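PDB 6NST: branched-chain-amino-acid aminotransferase from Pseudomonas aeruginosa, which probably transfers the amino group of leucine, isoleucine or valine to 2-oxoglutarate, using pyridoxal 5'-phosphate as cofactor. Local coordinates for residues A[93-107]-A[115-127]. The protein carries 1 engineered substitution. Sequence-based numbering, arbitrary orientation.
Sequences LESAYIRPMVFYGSE and GLKVHVIIAAWSW
Val-102 and Val-120 lie side by side at the middle of an antiparallel strand pair, CG2 of Val-102 4.0 Å from CG2 of Val-120, while CG1 of Val-102 reaches diagonally to CG1 of Val-118. Strands 96-104 and 118-126 are neighbours in an antiparallel sheet, flanked by strands 36-46 and 9-12 respectively. Ile-98 and Ile-122 continue this face, where they pack against helix 77-89. Toward its far end Leu-116 lays CD1 over one face of the Tyr-104 ring, a CH-pi contact of 4.0 Å from CD1 to the ring centroid, and CG2 of Val-118 meets the ring's edge at CE1. The opposite side of the sheet mixes aromatic side chains with Arg-99, Met-101 and Ile-121. CB of His-119 sits 3.8 Å from the Phe-103 ring centroid, over its face; the imidazole is displaced so far along the phenyl plane that the rings scarcely overlap. Trp-125 has CG wedged between its backbone N and carbonyl carbon (chi1 54°), which swings the indole back over the neighbouring strand: Tyr-97 O lies above its centre, CZ2 comes 3.5 Å from Tyr-97 CD2, and CH2 touches Arg-99 CB.

Paired backbone bonds join Tyr-97, Arg-99, Met-101 and Phe-103 to Trp-125, Ala-123, Ile-121 and His-119, and Gly-105 N adds a bond to Lys-117 O. Beyond them, Glu-107 OE1 accepts only a weak bond from Lys-117 N, at 3.3 Å. His-119 ND1 bonds Asp-13, but its buried NE2 has no partner in the model. Bent at chi2 and chi3, Arg-99 presents NH2 to Tyr-97 OH, 3.0 Å away, in the guanidinium plane and almost straight (174°); the same guanidinium also bonds Tyr-33 and His-32 of the second subunit. These bonds limit the guanidinium's rotation and tie Tyr-97, whose side chain approaches the predicted cofactor lysine Lys-160, to the subunit interface.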
loop_
_atom_site.group_PDB
_atom_site.type_symbol
_atom_site.label_atom_id
_atom_site.label_comp_id
_atom_site.label_asym_id
_atom_site.label_seq_id
_atom_site.Cartn_x
_atom_site.Cartn_y
_atom_site.Cartn_z
ATOM N N LEU A 93 -17.965 15.460 43.075
ATOM C CA LEU A 93 -18.671 15.070 41.863
ATOM C C LEU A 93 -19.396 13.748 42.094
ATOM O O LEU A 93 -18.778 12.755 42.492
ATOM C CB LEU A 93 -17.698 14.955 40.690
ATOM C CG LEU A 93 -16.991 16.256 40.317
ATOM C CD1 LEU A 93 -15.850 15.995 39.352
ATOM C CD2 LEU A 93 -17.980 17.245 39.721
ATOM N N GLU A 94 -20.707 13.743 41.849
ATOM C CA GLU A 94 -21.478 12.509 41.950
ATOM C C GLU A 94 -21.147 11.565 40.802
ATOM O O GLU A 94 -21.080 10.344 40.990
ATOM C CB GLU A 94 -22.972 12.836 41.976
ATOM C CG GLU A 94 -23.885 11.629 42.052
ATOM C CD GLU A 94 -25.351 12.019 42.037
ATOM O OE1 GLU A 94 -25.653 13.209 42.270
ATOM O OE2 GLU A 94 -26.200 11.139 41.783
ATOM N N SER A 95 -20.947 12.113 39.607
ATOM C CA SER A 95 -20.450 11.369 38.460
ATOM C C SER A 95 -19.600 12.324 37.638
ATOM O O SER A 95 -19.845 13.533 37.625
ATOM C CB SER A 95 -21.585 10.781 37.613
ATOM O OG SER A 95 -22.235 11.785 36.851
ATOM N N ALA A 96 -18.594 11.784 36.958
ATOM C CA ALA A 96 -17.649 12.665 36.290
ATOM C C ALA A 96 -16.939 11.939 35.161
ATOM O O ALA A 96 -16.846 10.708 35.139
ATOM C CB ALA A 96 -16.620 13.222 37.278
ATOM N N TYR A 97 -16.445 12.735 34.221
ATOM C CA TYR A 97 -15.453 12.305 33.250
ATOM C C TYR A 97 -14.099 12.822 33.713
ATOM O O TYR A 97 -13.965 14.004 34.048
ATOM C CB TYR A 97 -15.787 12.833 31.852
ATOM C CG TYR A 97 -14.784 12.471 30.779
ATOM C CD1 TYR A 97 -14.930 11.315 30.024
ATOM C CD2 TYR A 97 -13.698 13.297 30.510
ATOM C CE1 TYR A 97 -14.017 10.986 29.038
ATOM C CE2 TYR A 97 -12.783 12.976 29.529
ATOM C CZ TYR A 97 -12.946 11.821 28.796
ATOM O OH TYR A 97 -12.031 11.503 27.818
ATOM N N ILE A 98 -13.108 11.939 33.749
ATOM C CA ILE A 98 -11.785 12.265 34.263
ATOM C C ILE A 98 -10.807 12.292 33.100
ATOM O O ILE A 98 -10.835 11.414 32.228
ATOM C CB ILE A 98 -11.334 11.261 35.338
ATOM C CG1 ILE A 98 -12.530 10.819 36.180
ATOM C CG2 ILE A 98 -10.265 11.883 36.220
ATOM C CD1 ILE A 98 -12.243 9.634 37.072
ATOM N N ARG A 99 -9.936 13.301 33.092
ATOM C CA ARG A 99 -8.924 13.477 32.055
ATOM C C ARG A 99 -7.549 13.472 32.714
ATOM O O ARG A 99 -7.009 14.536 33.064
ATOM C CB ARG A 99 -9.166 14.761 31.262
ATOM C CG ARG A 99 -8.087 15.087 30.234
ATOM C CD ARG A 99 -7.811 13.913 29.314
ATOM N NE ARG A 99 -8.973 13.564 28.504
ATOM C CZ ARG A 99 -9.233 14.088 27.311
ATOM N NH1 ARG A 99 -8.412 14.988 26.787
ATOM N NH2 ARG A 99 -10.313 13.712 26.641
ATOM N N PRO A 100 -6.963 12.295 32.930
ATOM C CA PRO A 100 -5.538 12.243 33.273
ATOM C C PRO A 100 -4.718 12.515 32.022
ATOM O O PRO A 100 -4.996 11.964 30.955
ATOM C CB PRO A 100 -5.337 10.810 33.784
ATOM C CG PRO A 100 -6.724 10.229 33.938
ATOM C CD PRO A 100 -7.580 10.958 32.952
ATOM N N MET A 101 -3.718 13.381 32.149
ATOM C CA MET A 101 -2.953 13.801 30.984
ATOM C C MET A 101 -1.503 14.032 31.378
ATOM O O MET A 101 -1.222 14.741 32.350
ATOM C CB MET A 101 -3.558 15.064 30.358
ATOM C CG MET A 101 -3.127 15.316 28.923
ATOM S SD MET A 101 -1.670 16.366 28.799
ATOM C CE MET A 101 -2.391 17.972 29.130
ATOM N N VAL A 102 -0.596 13.423 30.618
ATOM C CA VAL A 102 0.844 13.518 30.829
ATOM C C VAL A 102 1.430 14.311 29.670
ATOM O O VAL A 102 1.153 14.005 28.505
ATOM C CB VAL A 102 1.481 12.121 30.923
ATOM C CG1 VAL A 102 2.988 12.217 31.045
ATOM C CG2 VAL A 102 0.887 11.337 32.086
ATOM N N PHE A 103 2.231 15.333 29.982
ATOM C CA PHE A 103 2.737 16.208 28.933
ATOM C C PHE A 103 4.109 16.756 29.306
ATOM O O PHE A 103 4.443 16.894 30.485
ATOM C CB PHE A 103 1.767 17.367 28.642
ATOM C CG PHE A 103 1.598 18.340 29.781
ATOM C CD1 PHE A 103 2.329 19.518 29.819
ATOM C CD2 PHE A 103 0.685 18.093 30.795
ATOM C CE1 PHE A 103 2.167 20.422 30.854
ATOM C CE2 PHE A 103 0.518 18.993 31.833
ATOM C CZ PHE A 103 1.259 20.160 31.862
ATOM N N TYR A 104 4.899 17.062 28.276
ATOM C CA TYR A 104 6.192 17.701 28.467
ATOM C C TYR A 104 6.009 19.179 28.789
ATOM O O TYR A 104 5.109 19.837 28.270
ATOM C CB TYR A 104 7.057 17.549 27.214
ATOM C CG TYR A 104 7.715 16.196 27.065
ATOM C CD1 TYR A 104 8.248 15.533 28.164
ATOM C CD2 TYR A 104 7.800 15.579 25.823
ATOM C CE1 TYR A 104 8.851 14.294 28.028
ATOM C CE2 TYR A 104 8.401 14.342 25.677
ATOM C CZ TYR A 104 8.923 13.704 26.782
ATOM O OH TYR A 104 9.521 12.472 26.641
ATOM N N GLY A 105 6.884 19.701 29.645
ATOM C CA GLY A 105 6.767 21.064 30.119
ATOM C C GLY A 105 7.360 22.073 29.157
ATOM O O GLY A 105 7.636 21.781 27.991
ATOM N N SER A 106 7.564 23.288 29.668
ATOM C CA SER A 106 8.143 24.365 28.872
ATOM C C SER A 106 9.630 24.561 29.154
ATOM O O SER A 106 10.063 25.665 29.508
ATOM C CB SER A 106 7.369 25.659 29.116
ATOM O OG SER A 106 7.289 25.939 30.497
ATOM N N GLU A 107 10.423 23.501 28.989
ATOM C CA GLU A 107 11.861 23.583 29.227
ATOM C C GLU A 107 12.639 23.865 27.946
ATOM O O GLU A 107 13.401 24.836 27.877
ATOM C CB GLU A 107 12.359 22.297 29.893
ATOM C CG GLU A 107 12.100 22.228 31.389
ATOM C CD GLU A 107 10.625 22.136 31.715
ATOM O OE1 GLU A 107 9.881 21.540 30.907
ATOM O OE2 GLU A 107 10.207 22.660 32.769
ATOM N N GLY A 115 16.046 17.803 27.615
ATOM C CA GLY A 115 15.923 18.251 28.988
ATOM C C GLY A 115 14.503 18.642 29.338
ATOM O O GLY A 115 14.276 19.586 30.101
ATOM N N LEU A 116 13.538 17.916 28.781
ATOM C CA LEU A 116 12.132 18.233 28.984
ATOM C C LEU A 116 11.621 17.620 30.279
ATOM O O LEU A 116 11.894 16.455 30.585
ATOM C CB LEU A 116 11.298 17.730 27.805
ATOM C CG LEU A 116 11.585 18.386 26.455
ATOM C CD1 LEU A 116 10.749 17.749 25.357
ATOM C CD2 LEU A 116 11.325 19.882 26.532
ATOM N N LYS A 117 10.873 18.412 31.040
ATOM C CA LYS A 117 10.251 17.939 32.266
ATOM C C LYS A 117 8.856 17.406 31.967
ATOM O O LYS A 117 8.123 17.967 31.148
ATOM C CB LYS A 117 10.178 19.058 33.307
ATOM C CG LYS A 117 9.741 18.598 34.688
ATOM C CD LYS A 117 9.773 19.748 35.683
ATOM C CE LYS A 117 9.345 19.297 37.071
ATOM N NZ LYS A 117 7.955 18.762 37.073
ATOM N N VAL A 118 8.501 16.312 32.631
ATOM C CA VAL A 118 7.198 15.678 32.472
ATOM C C VAL A 118 6.266 16.198 33.555
ATOM O O VAL A 118 6.589 16.134 34.748
ATOM C CB VAL A 118 7.315 14.146 32.541
ATOM C CG1 VAL A 118 5.949 13.509 32.405
ATOM C CG2 VAL A 118 8.255 13.632 31.460
ATOM N N HIS A 119 5.114 16.719 33.139
ATOM C CA HIS A 119 4.073 17.181 34.045
ATOM C C HIS A 119 2.841 16.299 33.900
ATOM O O HIS A 119 2.599 15.715 32.839
ATOM C CB HIS A 119 3.703 18.639 33.767
ATOM C CG HIS A 119 4.852 19.590 33.901
ATOM N ND1 HIS A 119 4.951 20.496 34.935
ATOM C CD2 HIS A 119 5.953 19.772 33.135
ATOM C CE1 HIS A 119 6.062 21.198 34.797
ATOM N NE2 HIS A 119 6.689 20.778 33.713
ATOM N N VAL A 120 2.057 16.205 34.973
ATOM C CA VAL A 120 0.856 15.377 34.999
ATOM C C VAL A 120 -0.283 16.196 35.590
ATOM O O VAL A 120 -0.116 16.832 36.635
ATOM C CB VAL A 120 1.068 14.087 35.816
ATOM C CG1 VAL A 120 -0.202 13.254 35.834
ATOM C CG2 VAL A 120 2.232 13.283 35.260
ATOM N N ILE A 121 -1.441 16.177 34.928
ATOM C CA ILE A 121 -2.641 16.832 35.439
ATOM C C ILE A 121 -3.808 15.860 35.365
ATOM O O ILE A 121 -3.903 15.038 34.448
ATOM C CB ILE A 121 -2.981 18.134 34.675
ATOM C CG1 ILE A 121 -3.089 17.869 33.166
ATOM C CG2 ILE A 121 -1.960 19.205 34.977
ATOM C CD1 ILE A 121 -4.524 17.793 32.659
ATOM N N ILE A 122 -4.691 15.944 36.359
ATOM C CA ILE A 122 -5.883 15.104 36.387
ATOM C C ILE A 122 -7.085 15.977 36.718
ATOM O O ILE A 122 -7.296 16.351 37.879
ATOM C CB ILE A 122 -5.757 13.946 37.394
ATOM C CG1 ILE A 122 -4.497 13.126 37.099
ATOM C CG2 ILE A 122 -6.992 13.055 37.333
ATOM C CD1 ILE A 122 -4.252 12.006 38.070
ATOM N N ALA A 123 -7.887 16.293 35.705
ATOM C CA ALA A 123 -9.066 17.132 35.853
ATOM C C ALA A 123 -10.325 16.282 35.745
ATOM O O ALA A 123 -10.386 15.346 34.941
ATOM C CB ALA A 123 -9.089 18.236 34.794
ATOM N N ALA A 124 -11.328 16.617 36.556
ATOM C CA ALA A 124 -12.590 15.891 36.575
ATOM C C ALA A 124 -13.738 16.886 36.605
ATOM O O ALA A 124 -13.726 17.829 37.400
ATOM C CB ALA A 124 -12.670 14.947 37.782
ATOM N N TRP A 125 -14.724 16.674 35.736
ATOM C CA TRP A 125 -15.895 17.533 35.666
ATOM C C TRP A 125 -17.136 16.669 35.495
ATOM O O TRP A 125 -17.065 15.532 35.023
ATOM C CB TRP A 125 -15.785 18.550 34.522
ATOM C CG TRP A 125 -15.517 17.929 33.184
ATOM C CD1 TRP A 125 -16.441 17.475 32.292
ATOM C CD2 TRP A 125 -14.234 17.698 32.586
ATOM N NE1 TRP A 125 -15.815 16.974 31.176
ATOM C CE2 TRP A 125 -14.460 17.101 31.331
ATOM C CE3 TRP A 125 -12.917 17.943 32.990
ATOM C CZ2 TRP A 125 -13.419 16.742 30.476
ATOM C CZ3 TRP A 125 -11.885 17.584 32.139
ATOM C CH2 TRP A 125 -12.143 16.989 30.898
ATOM N N SER A 126 -18.278 17.228 35.890
ATOM C CA SER A 126 -19.535 16.494 35.839
ATOM C C SER A 126 -19.881 16.107 34.404
ATOM O O SER A 126 -19.560 16.817 33.447
ATOM C CB SER A 126 -20.663 17.332 36.445
ATOM O OG SER A 126 -21.870 16.595 36.512
ATOM N N TRP A 127 -20.538 14.961 34.264
ATOM C CA TRP A 127 -20.903 14.430 32.956
ATOM C C TRP A 127 -21.912 15.326 32.242
ATOM O O TRP A 127 -23.122 15.125 32.352
ATOM C CB TRP A 127 -21.465 13.016 33.099
ATOM C CG TRP A 127 -21.861 12.397 31.798
ATOM C CD1 TRP A 127 -23.130 12.151 31.359
ATOM C CD2 TRP A 127 -20.983 11.956 30.758
ATOM N NE1 TRP A 127 -23.095 11.577 30.110
ATOM C CE2 TRP A 127 -21.788 11.448 29.720
ATOM C CE3 TRP A 127 -19.594 11.940 30.606
ATOM C CZ2 TRP A 127 -21.249 10.928 28.545
ATOM C CZ3 TRP A 127 -19.061 11.423 29.440
ATOM C CH2 TRP A 127 -19.887 10.927 28.425
#